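Local coordinates for protein chymotrypsin (Cellulomonas bogoriensis, PDB 2EA3) that probably cleaves peptide bonds as a chymotrypsin-like serine endopeptidase of the S1 family, this chain being the two-barrel protease domain of a longer protein, at residues 21-26 with 178-183. Sequence-based numbering, arbitrary orientation.
Sequences FAVNGG and LRMITT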
loop_
_atom_site.group_PDB
_atom_site.type_symbol
_atom_site.label_atom_id
_atom_site.label_comp_id
_atom_site.label_asym_id
_atom_site.label_seq_id
_atom_site.Cartn_x
_atom_site.Cartn_y
_atom_site.Cartn_z
ATOM N N PHE A 21 -1.020 4.595 -2.684
ATOM C CA PHE A 21 -0.942 6.043 -2.818
ATOM C C PHE A 21 -1.181 6.427 -4.247
ATOM O O PHE A 21 -0.814 5.685 -5.139
ATOM C CB PHE A 21 0.440 6.548 -2.429
ATOM C CG PHE A 21 0.779 6.282 -1.007
ATOM C CD1 PHE A 21 0.257 7.106 0.005
ATOM C CD2 PHE A 21 1.587 5.194 -0.669
ATOM C CE1 PHE A 21 0.541 6.837 1.343
ATOM C CE2 PHE A 21 1.883 4.922 0.674
ATOM C CZ PHE A 21 1.363 5.747 1.676
ATOM N N ALA A 22 -1.770 7.610 -4.438
ATOM C CA ALA A 22 -1.913 8.201 -5.761
ATOM C C ALA A 22 -0.574 8.755 -6.246
ATOM O O ALA A 22 0.160 9.416 -5.509
ATOM C CB ALA A 22 -2.955 9.298 -5.723
ATOM N N VAL A 23 -0.282 8.474 -7.503
ATOM C CA VAL A 23 0.921 8.949 -8.182
ATOM C C VAL A 23 0.504 9.485 -9.546
ATOM O O VAL A 23 -0.607 9.216 -9.983
ATOM C CB VAL A 23 1.961 7.806 -8.376
ATOM C CG1 VAL A 23 2.451 7.276 -7.008
ATOM C CG2 VAL A 23 1.397 6.685 -9.199
ATOM N N ASN A 24 1.375 10.217 -10.241
ATOM C CA ASN A 24 1.017 10.654 -11.598
ATOM C C ASN A 24 0.638 9.434 -12.421
ATOM O O ASN A 24 1.418 8.478 -12.511
ATOM C CB ASN A 24 2.187 11.343 -12.298
ATOM C CG ASN A 24 2.487 12.711 -11.736
ATOM O OD1 ASN A 24 1.586 13.482 -11.398
ATOM N ND2 ASN A 24 3.767 13.031 -11.658
ATOM N N GLY A 25 -0.573 9.446 -12.976
ATOM C CA GLY A 25 -1.025 8.372 -13.874
ATOM C C GLY A 25 -1.792 7.228 -13.240
ATOM O O GLY A 25 -2.315 6.372 -13.943
ATOM N N GLY A 26 -1.889 7.208 -11.916
ATOM C CA GLY A 26 -2.637 6.146 -11.270
ATOM C C GLY A 26 -2.274 5.990 -9.816
ATOM O O GLY A 26 -2.161 6.966 -9.103
ATOM N N LEU A 178 8.003 7.490 -11.183
ATOM C CA LEU A 178 6.738 8.087 -10.775
ATOM C C LEU A 178 6.974 9.185 -9.764
ATOM O O LEU A 178 7.953 9.142 -9.022
ATOM C CB LEU A 178 5.838 7.034 -10.118
ATOM C CG LEU A 178 5.410 5.853 -10.971
ATOM C CD1 LEU A 178 4.921 4.740 -10.058
ATOM C CD2 LEU A 178 4.343 6.280 -11.978
ATOM N N ARG A 179 6.056 10.144 -9.734
ATOM C CA ARG A 179 6.015 11.167 -8.696
ATOM C C ARG A 179 4.718 11.021 -7.909
ATOM O O ARG A 179 3.649 10.797 -8.484
ATOM C CB ARG A 179 6.080 12.565 -9.302
ATOM C CG ARG A 179 7.484 13.055 -9.625
ATOM C CD ARG A 179 7.425 14.501 -10.126
ATOM N NE ARG A 179 8.753 15.064 -10.401
ATOM C CZ ARG A 179 9.471 14.814 -11.498
ATOM N NH1 ARG A 179 9.004 13.997 -12.438
ATOM N NH2 ARG A 179 10.670 15.375 -11.652
ATOM N N MET A 180 4.820 11.160 -6.591
ATOM C CA MET A 180 3.645 11.149 -5.730
ATOM C C MET A 180 2.854 12.428 -5.901
ATOM O O MET A 180 3.427 13.514 -5.967
ATOM C CB MET A 180 4.055 11.038 -4.267
ATOM C CG MET A 180 4.557 9.669 -3.892
ATOM S SD MET A 180 4.101 9.346 -2.186
ATOM C CE MET A 180 2.337 9.285 -2.267
ATOM N N ILE A 181 1.538 12.301 -5.942
ATOM C CA ILE A 181 0.676 13.482 -5.980
ATOM C C ILE A 181 0.663 14.082 -4.588
ATOM O O ILE A 181 0.536 13.360 -3.601
ATOM C CB ILE A 181 -0.742 13.116 -6.430
ATOM C CG1 ILE A 181 -0.691 12.673 -7.900
ATOM C CG2 ILE A 181 -1.739 14.293 -6.230
ATOM C CD1 ILE A 181 -1.889 11.879 -8.292
ATOM N N THR A 182 0.782 15.403 -4.531
ATOM C CA THR A 182 0.765 16.135 -3.266
ATOM C C THR A 182 -0.445 17.061 -3.119
ATOM O O THR A 182 -0.692 17.597 -2.031
ATOM C CB THR A 182 2.004 17.026 -3.133
ATOM O OG1 THR A 182 1.977 18.010 -4.170
ATOM C CG2 THR A 182 3.294 16.214 -3.217
ATOM N N THR A 183 -1.210 17.268 -4.183
ATOM C CA THR A 183 -2.149 18.382 -4.150
ATOM C C THR A 183 -3.189 18.321 -5.254
ATOM O O THR A 183 -2.902 17.862 -6.362
ATOM C CB THR A 183 -1.349 19.736 -4.190
ATOM O OG1 THR A 183 -1.774 20.590 -3.123
ATOM C CG2 THR A 183 -1.496 20.446 -5.509
HETATM O O HOH W 1 -0.389 10.722 -3.030
#
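M180 reaches F21 with its methyl end, CE lying 3.3 Å from F21 CB and also touching CG and CD1. M180 SD sits 5.2 Å from the centre of the F21 ring, an oblique Met-aromatic contact. The chain of M180 starts away from strand 14-23 but bends at chi2 (-147°) and chi3 (66°), which brings the sulfur and methyl back to the ring. Beside it, V23 CG2 meets both methyls of L178, each at 4.1 Å. I181 packs along the other flank: its CD1 rests 3.8 Å from A22 CB and also lies against the carbonyl of V23. Replacing I181 with alanine is likely to open a gap beside A22 CB and strip the V23 carbonyl of this apolar cover.

Two backbone hydrogen bonds illustrate how an irregular tail can dock on a strand through a single beta bridge, V23 to M180. I181 N donates to A22 O from above the carbonyl plane, whereas N24 N meets R179 O at 2.9 Å, almost head-on to the carbonyl (C=O...N 171°). A water lies 2.9 Å from both A22 O and I181 O, able to donate to either. Farther out, where N24 and R179 are exposed, N24 ND2 lies 3.3 Å from R179 CB, the two side chains running alongside each other.

The tail after helix 169-176 thus closes over the end of strand 14-23, where a type II turn leads into strand 26-29 of the N-terminal barrel. L173 of that helix touches V23, L178 and M180, while A147 of strand 146-154, in the second barrel, meets F21 and M180.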